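Side-chain contacts in Alpha/beta hydrolase (PDB 4R1D), which binds calcium and is probably a lipase effector of the H2 type VI secretion system, held in check by its partner protein Tli4: residues A[301-306]-A[534-539]; A[250-255]-A[264-269]. One frame throughout, in Å; residues are numbered along the deposited sequence.

Interaction 1: A[301-306]-A[534-539]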
loop_
_atom_site.group_PDB
_atom_site.type_symbol
_atom_site.label_atom_id
_atom_site.label_comp_id
_atom_site.label_asym_id
_atom_site.label_seq_id
_atom_site.Cartn_x
_atom_site.Cartn_y
_atom_site.Cartn_z
ATOM N N ILE A 301 16.319 -9.181 -6.242
ATOM C CA ILE A 301 15.673 -9.289 -7.545
ATOM C C ILE A 301 14.273 -8.659 -7.610
ATOM O O ILE A 301 13.718 -8.490 -8.696
ATOM C CB ILE A 301 15.561 -10.757 -7.977
ATOM C CG1 ILE A 301 14.781 -11.555 -6.924
ATOM C CG2 ILE A 301 16.941 -11.351 -8.191
ATOM C CD1 ILE A 301 14.683 -13.042 -7.216
ATOM N N ALA A 302 13.692 -8.329 -6.460
ATOM C CA ALA A 302 12.310 -7.847 -6.434
ATOM C C ALA A 302 12.155 -6.430 -7.002
ATOM O O ALA A 302 12.919 -5.518 -6.655
ATOM C CB ALA A 302 11.744 -7.918 -5.024
ATOM N N GLN A 303 11.157 -6.250 -7.865
ATOM C CA GLN A 303 10.857 -4.934 -8.428
ATOM C C GLN A 303 10.199 -4.024 -7.412
ATOM O O GLN A 303 10.377 -2.801 -7.447
ATOM C CB GLN A 303 9.893 -5.048 -9.605
ATOM C CG GLN A 303 10.374 -5.852 -10.763
ATOM C CD GLN A 303 9.481 -5.638 -11.954
ATOM O OE1 GLN A 303 9.250 -4.498 -12.366
ATOM N NE2 GLN A 303 8.939 -6.723 -12.493
ATOM N N VAL A 304 9.378 -4.612 -6.543
ATOM C CA VAL A 304 8.650 -3.830 -5.560
ATOM C C VAL A 304 8.906 -4.400 -4.178
ATOM O O VAL A 304 8.709 -5.595 -3.951
ATOM C CB VAL A 304 7.159 -3.823 -5.869
ATOM C CG1 VAL A 304 6.458 -2.816 -5.002
ATOM C CG2 VAL A 304 6.950 -3.484 -7.339
ATOM N N VAL A 305 9.362 -3.545 -3.266
ATOM C CA VAL A 305 9.838 -4.000 -1.967
ATOM C C VAL A 305 9.403 -3.065 -0.850
ATOM O O VAL A 305 9.140 -1.896 -1.094
ATOM C CB VAL A 305 11.380 -4.116 -1.954
ATOM C CG1 VAL A 305 11.861 -5.059 -3.054
ATOM C CG2 VAL A 305 12.031 -2.743 -2.105
ATOM N N LEU A 306 9.332 -3.582 0.376
ATOM C CA LEU A 306 9.094 -2.742 1.544
ATOM C C LEU A 306 10.282 -2.772 2.506
ATOM O O LEU A 306 10.181 -2.323 3.643
ATOM C CB LEU A 306 7.813 -3.162 2.264
ATOM C CG LEU A 306 6.528 -2.981 1.460
ATOM C CD1 LEU A 306 5.323 -3.531 2.209
ATOM C CD2 LEU A 306 6.327 -1.492 1.166
ATOM N N GLU A 534 5.926 -15.010 -13.901
ATOM C CA GLU A 534 6.205 -14.431 -12.600
ATOM C C GLU A 534 5.029 -13.548 -12.188
ATOM O O GLU A 534 4.360 -12.957 -13.029
ATOM C CB GLU A 534 7.501 -13.610 -12.682
ATOM C CG GLU A 534 7.930 -12.918 -11.389
ATOM C CD GLU A 534 7.260 -11.571 -11.187
ATOM O OE1 GLU A 534 7.037 -10.855 -12.187
ATOM O OE2 GLU A 534 6.939 -11.239 -10.024
ATOM N N HIS A 535 4.780 -13.482 -10.887
ATOM C CA HIS A 535 3.618 -12.797 -10.324
ATOM C C HIS A 535 3.414 -11.355 -10.803
ATOM O O HIS A 535 2.349 -10.995 -11.304
ATOM C CB HIS A 535 3.707 -12.815 -8.791
ATOM C CG HIS A 535 2.488 -12.291 -8.099
ATOM N ND1 HIS A 535 1.351 -13.051 -7.921
ATOM C CD2 HIS A 535 2.230 -11.090 -7.520
ATOM C CE1 HIS A 535 0.442 -12.340 -7.276
ATOM N NE2 HIS A 535 0.951 -11.147 -7.017
ATOM N N GLN A 536 4.435 -10.529 -10.623
ATOM C CA GLN A 536 4.295 -9.102 -10.816
ATOM C C GLN A 536 3.955 -8.794 -12.259
ATOM O O GLN A 536 3.177 -7.879 -12.541
ATOM C CB GLN A 536 5.594 -8.397 -10.468
ATOM C CG GLN A 536 5.511 -6.908 -10.694
ATOM C CD GLN A 536 4.585 -6.256 -9.702
ATOM O OE1 GLN A 536 3.416 -5.981 -9.998
ATOM N NE2 GLN A 536 5.101 -6.011 -8.500
ATOM N N GLU A 537 4.533 -9.575 -13.163
ATOM C CA GLU A 537 4.385 -9.336 -14.590
ATOM C C GLU A 537 3.392 -10.292 -15.249
ATOM O O GLU A 537 3.381 -10.412 -16.463
ATOM C CB GLU A 537 5.744 -9.480 -15.288
ATOM C CG GLU A 537 6.805 -8.507 -14.808
ATOM C CD GLU A 537 6.448 -7.071 -15.116
ATOM O OE1 GLU A 537 5.885 -6.824 -16.198
ATOM O OE2 GLU A 537 6.715 -6.182 -14.279
ATOM N N SER A 538 2.572 -10.978 -14.459
ATOM C CA SER A 538 1.709 -12.034 -15.017
ATOM C C SER A 538 0.838 -11.572 -16.197
ATOM O O SER A 538 0.644 -12.317 -17.164
ATOM C CB SER A 538 0.867 -12.720 -13.919
ATOM O OG SER A 538 -0.086 -11.844 -13.326
ATOM N N TYR A 539 0.313 -10.352 -16.131
ATOM C CA TYR A 539 -0.603 -9.898 -17.171
ATOM C C TYR A 539 0.124 -9.513 -18.446
ATOM O O TYR A 539 -0.502 -9.140 -19.435
ATOM C CB TYR A 539 -1.503 -8.755 -16.685
ATOM C CG TYR A 539 -2.810 -9.248 -16.116
ATOM C CD1 TYR A 539 -3.630 -10.117 -16.855
ATOM C CD2 TYR A 539 -3.226 -8.873 -14.851
ATOM C CE1 TYR A 539 -4.821 -10.567 -16.352
ATOM C CE2 TYR A 539 -4.428 -9.336 -14.327
ATOM C CZ TYR A 539 -5.219 -10.185 -15.088
ATOM O OH TYR A 539 -6.410 -10.636 -14.578
HETATM O O HOH W 1 7.738 -7.289 -7.315
#
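Gln303 reaches across to Glu537 with its amide nitrogen, and this is the hydrogen bond between the two segments. NE2 of Gln303 lies 2.9 Å from OE2 of Glu537, with an N-H...O angle of 160°. The acceptor oxygen is used on its anti side, somewhat out of the carboxylate plane, and the amide and carboxylate planes are nearly parallel, 17° apart. Gln303 spans the gap because its chain runs out extended beyond CG, whereas Glu537 is bent at chi2 (-64°), and the two side chains cross at about a right angle.

Beside this pair, NE2 of Gln536 touches the methyl CG2 of Val304 at 3.3 Å. A water whose oxygen is 3.2 Å from NE2 of Gln536 and equally far from the backbone N of Val304 accepts from both, giving the two segments a second, bridged link.

The turn carrying Gln536 and Glu537 is stiffened from within. Glu534 folds its carboxylate over the backbone, OE2 taking the amide N of Gln536 at 2.7 Å and OE1 that of Glu537 at 3.0 Å, both from above the carboxylate plane. This type I turn begins at His535, whose ring is hydrogen-bonded to Ser256 and Asp497. That arrangement is consistent with a Ser-His-Asp catalytic triad, and the contact joins the loop after helix 289-296 to the loop carrying the probable catalytic histidine of an alpha/beta hydrolase fold.

Interaction 2: A[250-255]-A[264-269]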
loop_
_atom_site.group_PDB
_atom_site.type_symbol
_atom_site.label_atom_id
_atom_site.label_comp_id
_atom_site.label_asym_id
_atom_site.label_seq_id
_atom_site.Cartn_x
_atom_site.Cartn_y
_atom_site.Cartn_z
ATOM N N VAL A 250 -21.116 -4.404 -14.633
ATOM C CA VAL A 250 -19.694 -4.283 -14.964
ATOM C C VAL A 250 -19.018 -5.646 -14.810
ATOM O O VAL A 250 -19.560 -6.550 -14.180
ATOM C CB VAL A 250 -18.961 -3.273 -14.047
ATOM C CG1 VAL A 250 -19.628 -1.897 -14.104
ATOM C CG2 VAL A 250 -18.934 -3.791 -12.616
ATOM N N ILE A 251 -17.835 -5.795 -15.385
ATOM C CA ILE A 251 -17.057 -7.025 -15.230
ATOM C C ILE A 251 -15.759 -6.669 -14.533
ATOM O O ILE A 251 -15.075 -5.742 -14.948
ATOM C CB ILE A 251 -16.737 -7.644 -16.596
ATOM C CG1 ILE A 251 -18.031 -8.020 -17.315
ATOM C CG2 ILE A 251 -15.819 -8.862 -16.445
ATOM C CD1 ILE A 251 -17.835 -8.322 -18.793
ATOM N N LEU A 252 -15.419 -7.388 -13.469
ATOM C CA LEU A 252 -14.161 -7.138 -12.759
ATOM C C LEU A 252 -13.039 -7.974 -13.369
ATOM O O LEU A 252 -13.247 -9.138 -13.713
ATOM C CB LEU A 252 -14.288 -7.500 -11.268
ATOM C CG LEU A 252 -15.404 -6.823 -10.474
ATOM C CD1 LEU A 252 -15.307 -7.156 -8.987
ATOM C CD2 LEU A 252 -15.354 -5.306 -10.676
ATOM N N VAL A 253 -11.861 -7.377 -13.514
ATOM C CA VAL A 253 -10.660 -8.115 -13.918
ATOM C C VAL A 253 -9.609 -7.750 -12.885
ATOM O O VAL A 253 -9.270 -6.569 -12.716
ATOM C CB VAL A 253 -10.202 -7.731 -15.341
ATOM C CG1 VAL A 253 -8.898 -8.419 -15.678
ATOM C CG2 VAL A 253 -11.297 -8.080 -16.366
ATOM N N THR A 254 -9.134 -8.745 -12.143
ATOM C CA THR A 254 -8.278 -8.466 -10.999
ATOM C C THR A 254 -6.894 -9.067 -11.141
ATOM O O THR A 254 -6.707 -10.104 -11.780
ATOM C CB THR A 254 -8.899 -8.991 -9.680
ATOM O OG1 THR A 254 -8.725 -10.408 -9.593
ATOM C CG2 THR A 254 -10.390 -8.663 -9.622
ATOM N N HIS A 255 -5.925 -8.409 -10.517
ATOM C CA HIS A 255 -4.575 -8.962 -10.396
ATOM C C HIS A 255 -4.237 -9.202 -8.928
ATOM O O HIS A 255 -4.447 -8.332 -8.078
ATOM C CB HIS A 255 -3.568 -7.992 -11.004
ATOM C CG HIS A 255 -2.149 -8.468 -10.973
ATOM N ND1 HIS A 255 -1.711 -9.579 -11.667
ATOM C CD2 HIS A 255 -1.066 -7.973 -10.337
ATOM C CE1 HIS A 255 -0.414 -9.739 -11.461
ATOM N NE2 HIS A 255 0.002 -8.773 -10.666
ATOM N N ALA A 264 -14.344 -9.468 -1.466
ATOM C CA ALA A 264 -14.959 -8.687 -0.403
ATOM C C ALA A 264 -16.134 -7.883 -0.959
ATOM O O ALA A 264 -17.199 -7.824 -0.356
ATOM C CB ALA A 264 -13.930 -7.771 0.256
ATOM N N LEU A 265 -15.933 -7.280 -2.128
ATOM C CA LEU A 265 -16.968 -6.482 -2.783
ATOM C C LEU A 265 -18.217 -7.282 -3.168
ATOM O O LEU A 265 -19.337 -6.895 -2.826
ATOM C CB LEU A 265 -16.395 -5.807 -4.033
ATOM C CG LEU A 265 -17.390 -4.996 -4.873
ATOM C CD1 LEU A 265 -18.081 -3.904 -4.059
ATOM C CD2 LEU A 265 -16.669 -4.393 -6.067
ATOM N N THR A 266 -18.034 -8.401 -3.871
ATOM C CA THR A 266 -19.181 -9.170 -4.351
ATOM C C THR A 266 -19.744 -10.187 -3.359
ATOM O O THR A 266 -20.929 -10.508 -3.429
ATOM C CB THR A 266 -18.907 -9.904 -5.678
ATOM O OG1 THR A 266 -17.949 -10.947 -5.478
ATOM C CG2 THR A 266 -18.407 -8.930 -6.751
ATOM N N GLN A 267 -18.905 -10.677 -2.445
ATOM C CA GLN A 267 -19.281 -11.782 -1.563
ATOM C C GLN A 267 -19.673 -11.395 -0.131
ATOM O O GLN A 267 -20.409 -12.139 0.529
ATOM C CB GLN A 267 -18.171 -12.843 -1.534
ATOM C CG GLN A 267 -17.771 -13.375 -2.892
ATOM C CD GLN A 267 -18.960 -13.821 -3.712
ATOM O OE1 GLN A 267 -19.356 -13.148 -4.672
ATOM N NE2 GLN A 267 -19.544 -14.963 -3.342
ATOM N N LEU A 268 -19.192 -10.247 0.346
ATOM C CA LEU A 268 -19.513 -9.784 1.694
ATOM C C LEU A 268 -20.558 -8.678 1.696
ATOM O O LEU A 268 -20.942 -8.188 2.749
ATOM C CB LEU A 268 -18.249 -9.294 2.400
ATOM C CG LEU A 268 -17.141 -10.340 2.495
ATOM C CD1 LEU A 268 -15.989 -9.782 3.325
ATOM C CD2 LEU A 268 -17.674 -11.625 3.098
ATOM N N HIS A 269 -20.991 -8.270 0.507
ATOM C CA HIS A 269 -22.039 -7.269 0.372
ATOM C C HIS A 269 -22.937 -7.680 -0.778
ATOM O O HIS A 269 -22.568 -8.533 -1.572
ATOM C CB HIS A 269 -21.449 -5.891 0.077
ATOM C CG HIS A 269 -20.435 -5.442 1.080
ATOM N ND1 HIS A 269 -19.079 -5.617 0.898
ATOM C CD2 HIS A 269 -20.579 -4.831 2.279
ATOM C CE1 HIS A 269 -18.431 -5.126 1.940
ATOM N NE2 HIS A 269 -19.317 -4.642 2.793
#
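Strand 250-255 and the last turn of helix 258-267 lie as neighbouring layers, and their backbones come closest at Leu252 and Thr266, whose CA atoms are 10.0 Å apart. Side chains bridge that separation by apolar packing.

Leu252 points from the strand toward the helix and does the touching with one methyl, CD1. With CG set beside the backbone N and the chain continuing extended (chi2 -174°), CD1 is carried to the far end of the side chain, where it meets two residues of the helix. Leu265 offers CD2, 4.2 Å from CD1 of Leu252. Thr266 turns its methyl rather than its hydroxyl to the strand, so that its CG2 is likewise 4.2 Å from CD1 of Leu252. Ile52 of the adjoining strand 48-54 also touches Leu252, while the neighbouring strand residues Ile251 and Val253 pack against helix 542-556.

The hydroxyl of Thr266 is employed elsewhere: OG1 donates to OE1 of Gln267 at 2.7 Å, in the carbonyl plane and on a lone pair. Gln267 in turn gives its NE2 to the carbonyl of Ala421.

Just beyond, the chain leaves the helix with a doubly used carbonyl. Ala264 O accepts from the backbone N of Leu268 at 3.2 Å and from ND1 of His269 at 3.2 Å, the two donors approaching from opposite faces of the carbonyl plane. The imidazole also has Leu265 O at its edge.

Strand, helix and the following parallel strand 274-280 form a beta-alpha-beta crossover. Ser256, directly after the strand and before the helix, sits where alpha/beta hydrolases carry the nucleophile elbow, consistent with that motif, and the contact packs the C-terminal end of the helix onto the central parallel sheet.

Overall arrangement
From the N terminus the chain first meets interaction 2, which closes a short loop: strand 250-255 turns at the probable nucleophile elbow and the end of helix 258-267 packs back on it. Interaction 1 follows in series, its segments 301-306 and 534-539 closing a far longer excursion of more than two hundred residues. The contacts neither nest nor cross, and their centres are 23 Å apart. They nevertheless meet where 534-539 passes the end of strand 250-255, Tyr539 OH lying 2.9 Å from Thr254 O in a probable hydrogen bond. Interaction 2 ties helix 258-267 to the central parallel sheet, and interaction 1 ties the loop before helix 310-317 to the loop carrying His535.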